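Local coordinates for Non-fluorescent flavoprotein (Photobacterium phosphoreum, PDB 1FVP) that binds two myristate-bearing FMN molecules per subunit as a homodimeric relative of bacterial luciferase, and may have FMN-linked alkanal monooxygenase activity, at residues N26-L29 against E30-R33; K105-S108 against F109-S113; A185-A188 against G189-N193; D216-N219 against Q220-F224. All blocks are in the same frame, centred on the assembly; numbering follows the deposited sequence.

Contact 1 of 4, residues N26-L29 against E30-R33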
loop_
_atom_site.group_PDB
_atom_site.type_symbol
_atom_site.label_atom_id
_atom_site.label_comp_id
_atom_site.label_asym_id
_atom_site.label_seq_id
_atom_site.Cartn_x
_atom_site.Cartn_y
_atom_site.Cartn_z
ATOM N N ASN A 26 19.647 -3.788 -0.563
ATOM C CA ASN A 26 20.166 -3.990 0.821
ATOM C C ASN A 26 20.045 -2.676 1.580
ATOM O O ASN A 26 19.743 -2.679 2.777
ATOM C CB ASN A 26 21.499 -4.695 0.818
ATOM C CG ASN A 26 21.258 -6.182 1.095
ATOM O OD1 ASN A 26 21.273 -6.970 0.140
ATOM N ND2 ASN A 26 21.018 -6.493 2.371
ATOM N N ASN A 27 20.244 -1.600 0.845
ATOM C CA ASN A 27 20.139 -0.222 1.338
ATOM C C ASN A 27 18.693 0.032 1.802
ATOM O O ASN A 27 18.455 0.587 2.879
ATOM C CB ASN A 27 20.535 0.772 0.239
ATOM C CG ASN A 27 21.964 0.638 -0.252
ATOM O OD1 ASN A 27 22.567 -0.442 -0.231
ATOM N ND2 ASN A 27 22.519 1.782 -0.664
ATOM N N ALA A 28 17.774 -0.386 0.937
ATOM C CA ALA A 28 16.342 -0.243 1.174
ATOM C C ALA A 28 15.900 -1.133 2.327
ATOM O O ALA A 28 14.897 -0.740 2.938
ATOM C CB ALA A 28 15.494 -0.525 -0.046
ATOM N N LEU A 29 16.617 -2.209 2.579
ATOM C CA LEU A 29 16.258 -3.129 3.693
ATOM C C LEU A 29 16.735 -2.537 5.020
ATOM O O LEU A 29 16.237 -2.807 6.132
ATOM C CB LEU A 29 16.810 -4.480 3.312
ATOM C CG LEU A 29 15.968 -5.729 3.242
ATOM C CD1 LEU A 29 14.848 -5.651 2.210
ATOM C CD2 LEU A 29 16.900 -6.869 2.813
ATOM N N GLU A 30 17.721 -1.662 4.903
ATOM C CA GLU A 30 18.348 -0.947 6.020
ATOM C C GLU A 30 17.480 0.249 6.411
ATOM O O GLU A 30 17.367 0.580 7.591
ATOM C CB GLU A 30 19.713 -0.377 5.651
ATOM C CG GLU A 30 20.862 -0.656 6.608
ATOM C CD GLU A 30 20.691 -0.058 7.974
ATOM O OE1 GLU A 30 20.729 1.154 8.119
ATOM O OE2 GLU A 30 20.528 -0.908 8.875
ATOM N N THR A 31 16.911 0.837 5.369
ATOM C CA THR A 31 16.020 1.983 5.467
ATOM C C THR A 31 14.799 1.526 6.278
ATOM O O THR A 31 14.175 2.332 6.968
ATOM C CB THR A 31 15.514 2.546 4.082
ATOM O OG1 THR A 31 16.563 2.441 3.072
ATOM C CG2 THR A 31 14.983 3.984 4.168
ATOM N N LEU A 32 14.481 0.245 6.143
ATOM C CA LEU A 32 13.344 -0.398 6.810
ATOM C C LEU A 32 13.733 -0.832 8.226
ATOM O O LEU A 32 12.865 -0.864 9.120
ATOM C CB LEU A 32 12.868 -1.599 5.997
ATOM C CG LEU A 32 12.121 -1.411 4.699
ATOM C CD1 LEU A 32 11.933 -2.750 3.988
ATOM C CD2 LEU A 32 10.770 -0.774 4.965
ATOM N N ARG A 33 15.018 -1.186 8.340
ATOM C CA ARG A 33 15.517 -1.639 9.652
ATOM C C ARG A 33 15.325 -0.527 10.682
ATOM O O ARG A 33 14.757 -0.763 11.763
ATOM C CB ARG A 33 16.965 -2.118 9.631
ATOM C CG ARG A 33 17.378 -2.754 10.964
ATOM C CD ARG A 33 18.846 -3.008 11.054
ATOM N NE ARG A 33 19.612 -1.789 10.889
ATOM C CZ ARG A 33 19.604 -0.784 11.769
ATOM N NH1 ARG A 33 18.930 -0.831 12.913
ATOM N NH2 ARG A 33 20.288 0.321 11.425
#

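Contact 2 of 4, residues K105-S108 against F109-S113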
loop_
_atom_site.group_PDB
_atom_site.type_symbol
_atom_site.label_atom_id
_atom_site.label_comp_id
_atom_site.label_asym_id
_atom_site.label_seq_id
_atom_site.Cartn_x
_atom_site.Cartn_y
_atom_site.Cartn_z
ATOM N N LYS A 105 -0.948 23.933 -8.002
ATOM C CA LYS A 105 -2.113 24.190 -8.838
ATOM C C LYS A 105 -3.145 23.066 -8.643
ATOM O O LYS A 105 -4.346 23.288 -8.932
ATOM C CB LYS A 105 -1.760 24.193 -10.322
ATOM C CG LYS A 105 -0.697 25.223 -10.685
ATOM C CD LYS A 105 -0.132 24.964 -12.074
ATOM C CE LYS A 105 -0.917 25.649 -13.175
ATOM N NZ LYS A 105 0.029 26.100 -14.241
ATOM N N LEU A 106 -2.728 21.898 -8.183
ATOM C CA LEU A 106 -3.637 20.761 -7.983
ATOM C C LEU A 106 -4.299 20.746 -6.625
ATOM O O LEU A 106 -5.455 20.244 -6.620
ATOM C CB LEU A 106 -2.962 19.456 -8.400
ATOM C CG LEU A 106 -2.391 19.498 -9.812
ATOM C CD1 LEU A 106 -0.977 18.964 -9.807
ATOM C CD2 LEU A 106 -3.248 18.627 -10.708
ATOM N N LEU A 107 -3.717 21.240 -5.546
ATOM C CA LEU A 107 -4.478 21.213 -4.272
ATOM C C LEU A 107 -5.487 22.373 -4.423
ATOM O O LEU A 107 -6.348 22.599 -3.559
ATOM C CB LEU A 107 -3.639 21.334 -3.018
ATOM C CG LEU A 107 -3.664 22.671 -2.291
ATOM C CD1 LEU A 107 -3.432 22.527 -0.796
ATOM C CD2 LEU A 107 -2.614 23.577 -2.896
ATOM N N SER A 108 -5.302 23.084 -5.528
ATOM C CA SER A 108 -6.184 24.232 -5.788
ATOM C C SER A 108 -7.492 23.742 -6.355
ATOM O O SER A 108 -8.538 24.141 -5.810
ATOM C CB SER A 108 -5.513 25.376 -6.499
ATOM O OG SER A 108 -4.983 26.213 -5.456
ATOM N N PHE A 109 -7.411 22.899 -7.367
ATOM C CA PHE A 109 -8.709 22.406 -7.895
ATOM C C PHE A 109 -9.368 21.736 -6.668
ATOM O O PHE A 109 -10.570 21.951 -6.433
ATOM C CB PHE A 109 -8.628 21.500 -9.058
ATOM C CG PHE A 109 -8.692 21.898 -10.475
ATOM C CD1 PHE A 109 -7.952 22.964 -10.968
ATOM C CD2 PHE A 109 -9.456 21.129 -11.367
ATOM C CE1 PHE A 109 -7.993 23.292 -12.316
ATOM C CE2 PHE A 109 -9.514 21.445 -12.726
ATOM C CZ PHE A 109 -8.781 22.549 -13.206
ATOM N N TYR A 110 -8.552 21.000 -5.931
ATOM C CA TYR A 110 -9.089 20.284 -4.758
ATOM C C TYR A 110 -9.689 21.194 -3.703
ATOM O O TYR A 110 -10.195 20.740 -2.654
ATOM C CB TYR A 110 -8.131 19.267 -4.154
ATOM C CG TYR A 110 -8.710 18.328 -3.118
ATOM C CD1 TYR A 110 -8.764 18.688 -1.768
ATOM C CD2 TYR A 110 -9.160 17.063 -3.480
ATOM C CE1 TYR A 110 -9.298 17.840 -0.818
ATOM C CE2 TYR A 110 -9.666 16.189 -2.524
ATOM C CZ TYR A 110 -9.737 16.578 -1.195
ATOM O OH TYR A 110 -10.232 15.696 -0.273
ATOM N N ASN A 111 -9.696 22.492 -3.930
ATOM C CA ASN A 111 -10.340 23.329 -2.867
ATOM C C ASN A 111 -11.602 23.860 -3.526
ATOM O O ASN A 111 -12.612 24.083 -2.864
ATOM C CB ASN A 111 -9.296 24.252 -2.290
ATOM C CG ASN A 111 -8.495 23.474 -1.251
ATOM O OD1 ASN A 111 -8.807 22.287 -1.070
ATOM N ND2 ASN A 111 -7.549 24.182 -0.657
ATOM N N ALA A 112 -11.413 23.963 -4.829
ATOM C CA ALA A 112 -12.405 24.452 -5.772
ATOM C C ALA A 112 -13.462 23.376 -6.037
ATOM O O ALA A 112 -14.657 23.739 -6.129
ATOM C CB ALA A 112 -11.726 24.919 -7.049
ATOM N N SER A 113 -12.996 22.142 -6.148
ATOM C CA SER A 113 -13.931 21.032 -6.393
ATOM C C SER A 113 -14.678 20.820 -5.083
ATOM O O SER A 113 -15.921 20.862 -5.068
ATOM C CB SER A 113 -13.298 19.780 -6.926
ATOM O OG SER A 113 -13.037 19.884 -8.309
#

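Contact 3 of 4, residues A185-A188 against G189-N193. With FMA (6-(3-tetradecanoic acid) flavine mononucleotide), chain D.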
loop_
_atom_site.group_PDB
_atom_site.type_symbol
_atom_site.label_atom_id
_atom_site.label_comp_id
_atom_site.label_asym_id
_atom_site.label_seq_id
_atom_site.Cartn_x
_atom_site.Cartn_y
_atom_site.Cartn_z
ATOM N N ALA A 185 9.444 22.560 6.363
ATOM C CA ALA A 185 8.590 23.271 7.324
ATOM C C ALA A 185 8.587 24.751 6.954
ATOM O O ALA A 185 8.740 25.639 7.797
ATOM C CB ALA A 185 9.025 23.003 8.744
ATOM N N ASN A 186 8.412 24.967 5.681
ATOM C CA ASN A 186 8.350 26.268 4.994
ATOM C C ASN A 186 7.355 26.001 3.838
ATOM O O ASN A 186 6.449 26.788 3.555
ATOM C CB ASN A 186 9.719 26.723 4.535
ATOM C CG ASN A 186 9.990 28.207 4.401
ATOM O OD1 ASN A 186 9.308 28.954 3.670
ATOM N ND2 ASN A 186 11.039 28.646 5.123
ATOM N N LEU A 187 7.614 24.833 3.255
ATOM C CA LEU A 187 6.841 24.305 2.151
ATOM C C LEU A 187 5.471 23.840 2.659
ATOM O O LEU A 187 4.465 24.005 1.934
ATOM C CB LEU A 187 7.593 23.174 1.428
ATOM C CG LEU A 187 6.856 22.687 0.176
ATOM C CD1 LEU A 187 6.568 23.838 -0.780
ATOM C CD2 LEU A 187 7.682 21.624 -0.521
ATOM N N ALA A 188 5.511 23.279 3.873
ATOM C CA ALA A 188 4.250 22.796 4.476
ATOM C C ALA A 188 3.264 23.946 4.190
ATOM O O ALA A 188 2.201 23.736 3.609
ATOM C CB ALA A 188 4.366 22.492 5.944
ATOM N N GLY A 189 3.752 25.119 4.549
ATOM C CA GLY A 189 3.120 26.413 4.424
ATOM C C GLY A 189 2.446 26.678 3.091
ATOM O O GLY A 189 1.234 27.015 3.069
ATOM N N LYS A 190 3.186 26.525 2.001
ATOM C CA LYS A 190 2.649 26.772 0.664
ATOM C C LYS A 190 1.480 25.832 0.359
ATOM O O LYS A 190 0.848 25.978 -0.686
ATOM C CB LYS A 190 3.660 26.633 -0.453
ATOM C CG LYS A 190 5.125 26.882 -0.251
ATOM C CD LYS A 190 5.521 28.345 -0.229
ATOM C CE LYS A 190 5.657 28.809 1.218
ATOM N NZ LYS A 190 5.764 30.297 1.275
ATOM N N PHE A 191 1.252 24.872 1.211
ATOM C CA PHE A 191 0.222 23.838 1.182
ATOM C C PHE A 191 -0.729 24.100 2.360
ATOM O O PHE A 191 -1.222 23.175 3.043
ATOM C CB PHE A 191 0.792 22.410 1.260
ATOM C CG PHE A 191 1.266 21.884 -0.060
ATOM C CD1 PHE A 191 0.359 21.394 -0.982
ATOM C CD2 PHE A 191 2.609 21.909 -0.405
ATOM C CE1 PHE A 191 0.747 20.929 -2.228
ATOM C CE2 PHE A 191 3.032 21.447 -1.646
ATOM C CZ PHE A 191 2.087 20.952 -2.560
ATOM N N ASP A 192 -0.943 25.377 2.617
ATOM C CA ASP A 192 -1.805 25.828 3.716
ATOM C C ASP A 192 -1.510 24.973 4.960
ATOM O O ASP A 192 -2.394 24.876 5.841
ATOM C CB ASP A 192 -3.294 25.810 3.402
ATOM C CG ASP A 192 -3.723 26.230 2.021
ATOM O OD1 ASP A 192 -3.740 27.423 1.658
ATOM O OD2 ASP A 192 -4.077 25.277 1.278
ATOM N N ASN A 193 -0.330 24.406 5.023
ATOM C CA ASN A 193 0.025 23.574 6.186
ATOM C C ASN A 193 -0.924 22.388 6.343
ATOM O O ASN A 193 -1.225 22.025 7.497
ATOM C CB ASN A 193 0.052 24.480 7.417
ATOM C CG ASN A 193 1.450 24.821 7.880
ATOM O OD1 ASN A 193 1.632 24.950 9.101
ATOM N ND2 ASN A 193 2.427 24.947 6.990
HETATM N N1 FMA D . 3.683 23.574 12.674
HETATM C C2 FMA D . 2.816 22.637 13.061
HETATM O O2 FMA D . 1.651 22.718 13.178
HETATM N N3 FMA D . 3.312 21.310 13.397
HETATM C C4 FMA D . 4.626 21.021 13.324
HETATM O O4 FMA D . 4.993 19.904 13.619
HETATM C C4A FMA D . 5.539 22.042 12.911
HETATM N N5 FMA D . 6.832 21.869 12.809
HETATM C C5A FMA D . 7.737 22.786 12.432
HETATM C C6 FMA D . 9.099 22.509 12.350
HETATM C C7 FMA D . 9.944 23.515 11.953
HETATM C C7M FMA D . 11.495 23.324 11.814
HETATM C C8 FMA D . 9.453 24.835 11.631
HETATM C C8M FMA D . 10.335 25.960 11.198
HETATM C C9 FMA D . 8.099 25.074 11.727
HETATM C C9A FMA D . 7.206 24.114 12.105
HETATM N N10 FMA D . 5.833 24.290 12.213
HETATM C C10 FMA D . 4.949 23.370 12.595
HETATM C C1B FMA D . 5.226 25.655 11.879
HETATM C C2B FMA D . 3.726 25.603 11.357
HETATM O O2B FMA D . 3.820 26.371 10.172
HETATM C C3B FMA D . 2.811 26.197 12.403
HETATM O "O3'" FMA D . 3.394 26.164 13.667
HETATM C C4B FMA D . 1.414 25.572 12.493
HETATM O "O4'" FMA D . 0.720 25.657 11.196
HETATM C C5B FMA D . 0.548 26.318 13.545
HETATM O "O5'" FMA D . -0.698 26.833 12.783
HETATM P P FMA D . -1.304 28.292 12.770
HETATM O O1P FMA D . -1.801 28.394 14.254
HETATM O O2P FMA D . -0.227 29.217 12.477
HETATM O O3P FMA D . -2.234 28.357 11.750
HETATM C "C1'" FMA D . 10.505 20.102 14.733
HETATM O "O1'" FMA D . 11.608 20.694 14.420
HETATM O "O2'" FMA D . 10.427 19.520 15.820
HETATM C "C2'" FMA D . 9.309 20.760 14.129
HETATM C "C3'" FMA D . 9.541 21.139 12.660
HETATM C "C4'" FMA D . 8.979 20.047 11.801
HETATM C "C5'" FMA D . 9.876 18.940 11.301
HETATM C "C6'" FMA D . 9.671 18.615 9.842
HETATM C "C7'" FMA D . 10.033 17.176 9.506
HETATM C "C8'" FMA D . 11.123 16.981 8.539
HETATM C "C9'" FMA D . 10.807 16.841 7.060
HETATM C C11 FMA D . 12.001 17.017 6.172
HETATM C C12 FMA D . 13.347 16.505 6.529
HETATM C C13 FMA D . 14.467 16.604 5.548
HETATM C C14 FMA D . 15.782 16.017 5.949
HETATM C C15 FMA D . 16.207 16.312 7.360
#

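Contact 4 of 4, residues D216-N219 against Q220-F224. With FMA (6-(3-tetradecanoic acid) flavine mononucleotide), chain D.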
loop_
_atom_site.group_PDB
_atom_site.type_symbol
_atom_site.label_atom_id
_atom_site.label_comp_id
_atom_site.label_asym_id
_atom_site.label_seq_id
_atom_site.Cartn_x
_atom_site.Cartn_y
_atom_site.Cartn_z
ATOM N N ASP A 216 17.874 11.032 13.950
ATOM C CA ASP A 216 18.044 12.379 14.507
ATOM C C ASP A 216 16.645 13.003 14.735
ATOM O O ASP A 216 16.305 13.374 15.854
ATOM C CB ASP A 216 18.756 13.389 13.622
ATOM C CG ASP A 216 20.199 13.600 14.037
ATOM O OD1 ASP A 216 20.715 12.645 14.645
ATOM O OD2 ASP A 216 20.657 14.720 13.711
ATOM N N LEU A 217 16.023 13.112 13.590
ATOM C CA LEU A 217 14.703 13.644 13.302
ATOM C C LEU A 217 13.579 12.943 14.067
ATOM O O LEU A 217 12.517 13.515 14.347
ATOM C CB LEU A 217 14.577 13.555 11.768
ATOM C CG LEU A 217 13.159 13.465 11.246
ATOM C CD1 LEU A 217 12.391 14.715 11.651
ATOM C CD2 LEU A 217 13.245 13.406 9.730
ATOM N N ASN A 218 13.842 11.693 14.394
ATOM C CA ASN A 218 12.936 10.832 15.160
ATOM C C ASN A 218 12.885 11.477 16.554
ATOM O O ASN A 218 11.863 11.851 17.101
ATOM C CB ASN A 218 13.509 9.426 15.225
ATOM C CG ASN A 218 12.861 8.607 16.330
ATOM O OD1 ASN A 218 13.212 8.748 17.511
ATOM N ND2 ASN A 218 11.926 7.755 15.920
ATOM N N ASN A 219 14.091 11.586 17.060
ATOM C CA ASN A 219 14.453 12.148 18.369
ATOM C C ASN A 219 14.092 13.631 18.448
ATOM O O ASN A 219 14.134 14.276 19.505
ATOM C CB ASN A 219 15.914 11.777 18.623
ATOM C CG ASN A 219 16.085 10.280 18.823
ATOM O OD1 ASN A 219 16.716 9.850 19.811
ATOM N ND2 ASN A 219 15.538 9.471 17.923
ATOM N N GLN A 220 13.710 14.137 17.288
ATOM C CA GLN A 220 13.286 15.512 17.098
ATOM C C GLN A 220 11.756 15.558 17.231
ATOM O O GLN A 220 11.265 16.246 18.143
ATOM C CB GLN A 220 13.664 16.171 15.777
ATOM C CG GLN A 220 13.566 17.682 15.914
ATOM C CD GLN A 220 13.768 18.404 14.616
ATOM O OE1 GLN A 220 13.709 17.846 13.526
ATOM N NE2 GLN A 220 14.006 19.705 14.758
ATOM N N VAL A 221 11.066 14.860 16.352
ATOM C CA VAL A 221 9.588 14.852 16.412
ATOM C C VAL A 221 9.152 14.289 17.760
ATOM O O VAL A 221 8.417 14.947 18.518
ATOM C CB VAL A 221 9.010 14.101 15.213
ATOM C CG1 VAL A 221 7.493 14.020 15.268
ATOM C CG2 VAL A 221 9.481 14.711 13.911
ATOM N N ILE A 222 9.626 13.103 18.081
ATOM C CA ILE A 222 9.290 12.449 19.345
ATOM C C ILE A 222 9.330 13.476 20.468
ATOM O O ILE A 222 8.607 13.290 21.456
ATOM C CB ILE A 222 10.170 11.192 19.623
ATOM C CG1 ILE A 222 9.406 10.256 20.588
ATOM C CG2 ILE A 222 11.570 11.528 20.194
ATOM C CD1 ILE A 222 8.106 9.629 20.001
ATOM N N LYS A 223 10.134 14.507 20.313
ATOM C CA LYS A 223 10.287 15.585 21.291
ATOM C C LYS A 223 9.277 16.707 21.073
ATOM O O LYS A 223 8.466 16.969 21.974
ATOM C CB LYS A 223 11.686 16.182 21.303
ATOM C CG LYS A 223 12.170 16.529 22.717
ATOM C CD LYS A 223 13.643 16.875 22.688
ATOM C CE LYS A 223 14.520 15.864 21.983
ATOM N NZ LYS A 223 14.957 14.735 22.842
ATOM N N PHE A 224 9.338 17.344 19.922
ATOM C CA PHE A 224 8.443 18.431 19.499
ATOM C C PHE A 224 7.008 18.080 19.937
ATOM O O PHE A 224 6.257 18.976 20.355
ATOM C CB PHE A 224 8.476 18.683 17.995
ATOM C CG PHE A 224 7.355 19.537 17.474
ATOM C CD1 PHE A 224 6.120 18.976 17.141
ATOM C CD2 PHE A 224 7.537 20.915 17.333
ATOM C CE1 PHE A 224 5.087 19.763 16.674
ATOM C CE2 PHE A 224 6.505 21.731 16.850
ATOM C CZ PHE A 224 5.269 21.141 16.533
HETATM N N1 FMA D . 3.683 23.574 12.674
HETATM C C2 FMA D . 2.816 22.637 13.061
HETATM O O2 FMA D . 1.651 22.718 13.178
HETATM N N3 FMA D . 3.312 21.310 13.397
HETATM C C4 FMA D . 4.626 21.021 13.324
HETATM O O4 FMA D . 4.993 19.904 13.619
HETATM C C4A FMA D . 5.539 22.042 12.911
HETATM N N5 FMA D . 6.832 21.869 12.809
HETATM C C5A FMA D . 7.737 22.786 12.432
HETATM C C6 FMA D . 9.099 22.509 12.350
HETATM C C7 FMA D . 9.944 23.515 11.953
HETATM C C7M FMA D . 11.495 23.324 11.814
HETATM C C8 FMA D . 9.453 24.835 11.631
HETATM C C8M FMA D . 10.335 25.960 11.198
HETATM C C9 FMA D . 8.099 25.074 11.727
HETATM C C9A FMA D . 7.206 24.114 12.105
HETATM N N10 FMA D . 5.833 24.290 12.213
HETATM C C10 FMA D . 4.949 23.370 12.595
HETATM C C1B FMA D . 5.226 25.655 11.879
HETATM C C2B FMA D . 3.726 25.603 11.357
HETATM O O2B FMA D . 3.820 26.371 10.172
HETATM C C3B FMA D . 2.811 26.197 12.403
HETATM O "O3'" FMA D . 3.394 26.164 13.667
HETATM C C4B FMA D . 1.414 25.572 12.493
HETATM O "O4'" FMA D . 0.720 25.657 11.196
HETATM C C5B FMA D . 0.548 26.318 13.545
HETATM O "O5'" FMA D . -0.698 26.833 12.783
HETATM P P FMA D . -1.304 28.292 12.770
HETATM O O1P FMA D . -1.801 28.394 14.254
HETATM O O2P FMA D . -0.227 29.217 12.477
HETATM O O3P FMA D . -2.234 28.357 11.750
HETATM C "C1'" FMA D . 10.505 20.102 14.733
HETATM O "O1'" FMA D . 11.608 20.694 14.420
HETATM O "O2'" FMA D . 10.427 19.520 15.820
HETATM C "C2'" FMA D . 9.309 20.760 14.129
HETATM C "C3'" FMA D . 9.541 21.139 12.660
HETATM C "C4'" FMA D . 8.979 20.047 11.801
HETATM C "C5'" FMA D . 9.876 18.940 11.301
HETATM C "C6'" FMA D . 9.671 18.615 9.842
HETATM C "C7'" FMA D . 10.033 17.176 9.506
HETATM C "C8'" FMA D . 11.123 16.981 8.539
HETATM C "C9'" FMA D . 10.807 16.841 7.060
HETATM C C11 FMA D . 12.001 17.017 6.172
HETATM C C12 FMA D . 13.347 16.505 6.529
HETATM C C13 FMA D . 14.467 16.604 5.548
HETATM C C14 FMA D . 15.782 16.017 5.949
HETATM C C15 FMA D . 16.207 16.312 7.360
#

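Contact 1 of 4, residues N26-L29 against E30-R33
T31 lies over the carbonyl of N27 one turn back, its OG1 2.7 Å from N27 O. This hydroxyl is placed by its torsion: OG1 is opposite the carbonyl carbon and beside the backbone N (chi1 -36°), which turns it back toward the preceding turn. The same N27 O takes the T31 backbone N at 2.9 Å. E202 OE1 and K210 NZ share the hydroxyl from outside the helix. One residue further on, L32 sets its branch over another carbonyl, with CG 3.4 Å from A28 O. Its CD1 stays in loose apolar contact with L29 CD1, 4.5 Å away. E30 lays its CB against N27 O at 3.2 Å, then bends at chi2 and joins R33 in a salt bridge, R33 NE pairing with E30 OE2. R33 bends at chi3 to bring its guanidinium there, and its NH2 adds a weak, bent bond of 2.8 Å to E30 OE2. D38 holds the other end of that guanidinium through NH1. A28, T31 and L32 rest on F10 of strand 6-11, while L29 meets Y88 and L32 meets L72 of the second subunit. A28 also touches a bound myristyl-FMN. These i to i+3 and i to i+4 contacts belong to the helix of a beta-alpha-beta unit (6-11, 23-38, 42-48), packed between strand 6-11 and the second subunit.

Contact 2 of 4, residues K105-S108 against F109-S113
With chi1 at -169°, Y110 has CG opposite its backbone N, so its ring leaves the preceding turn while its CB stays there, 3.8 Å from both L106 O and L107 O; N111, whose CG is instead opposite its own carbonyl carbon (chi1 -82°), keeps that CG 3.3 Å from L107 O. The tyrosine ring goes on to meet H126 edge-to-face. The Y110 backbone N bonds to L106 O at 3.3 Å, nearly straight at the hydrogen (166°) but tilted from the carbonyl plane. One turn on, the A112 N bond to S108 O is 3.0 Å long and lies in the carbonyl plane, with the alanine CB 3.5 Å from that same S108 O. F109 meets the earlier turn loosely, through CD1 at 4.2 Å from K105 O, and the bond from its backbone N to K105 O is weak. Its ring reaches V82 of helix 80-87, while S113 OG bonds to D83 on that helix. L107 and Y110 pack on F94 and L92 of strand 92-94. Y110 N and A112 N are thus satisfied by the turn before, while the side chains divide: L106, L107, Y110 and S113 are buried, and K105, S108, N111 and A112 lie on the exposed side, the division of an amphipathic helix.

Contact 3 of 4, residues A185-A188 against G189-N193
L187 and K190 cross at about a right angle, the leucine methyl CD1 meeting the lysine CG at 3.4 Å. The leucine gets there with CG opposite its backbone N (chi1 -175°), while K190 bends at chi2 and chi3 and curls its CE back to 3.2 Å from N186 O. F191 presents its ring edge to L187 O, which lies 3.6 Å from CD2, and L187 CD1 brushes F191 CE2 at 4.4 Å. The F191 ring also meets F94, their planes about 50° apart. N193 splits its amide between protein and ligand. Its ND2 lies 3.3 Å from A188 CB, and its OD1 accepts a hydrogen bond from the flavin ribityl hydroxyl O2B at 2.8 Å, with O4' of the same chain bonded to it too. A185 sets its CB over the dimethylbenzene face of the flavin, 3.4 Å from both C7 and C8. As modelled, with the position of N193 N less sure, the backbone closes by N193 N on A188 O at 3.0 Å and D192 N on G189 O. D192, at positive phi (43°), is the C-prime residue of this Schellman motif, which ends helix 178-190 at the flavin pocket.

Contact 4 of 4, residues D216-N219 against Q220-F224
One wall of the myristyl-flavin pocket is built by the last long helix, 207-227, and the segment D216 to F224 supplies two of its residues. Q220 reaches out with CG opposite its backbone N (chi1 -161°) and the chain extended beyond, so that NE2 comes to 2.6 Å from O1' of the ligand carboxylate. One turn on from Q220, F224 lays its ring against the pyrimidine end of the flavin, CZ 3.3 Å from C4, on the way passing O2' of the carboxylate. Alongside, L217 and V221 run side by side and point the same way, L217 CD1 being 3.7 Å from V221 CG2. Two backbone bonds carry these turns. V221 N meets L217 O at 2.8 Å, almost straight at the hydrogen (174°), and I222 N meets N218 O at 2.7 Å, nearly on the C=O axis (170°). I222 CG2 sits between its backbone N and carbonyl carbon, which pushes this methyl back to 3.5 Å from N219 CA. The helix is kinked, since Q220 N and K223 N lack the regular bond to the turn before. N218 packs on T39 and V221 on I41, in the loop joining helix 23-38 to strand 42-48; Q220 touches Y177 just before helix 178-190, and F224 touches L230 near the chain end.

Contacts 3 and 4 share one flavin although their nearest atoms are about 8 Å apart: A185 and F224 lie on opposite faces of its ring system, so the end of helix 178-190 and helix 207-227 hold it between them. Contact 2 backs onto contact 3, where L107 CD1 is 3.5 Å from D192 OD2, so helix 100-116 lies against the Schellman end of helix 178-190. Contact 1 is remote, on the other side of the chain's centre from contacts 2 and 3, its centre about 36 Å and 29 Å from theirs; it meets a different FMA molecule through A28 and faces the second subunit. Contact 4 is nearer to it, about 20 Å between centres.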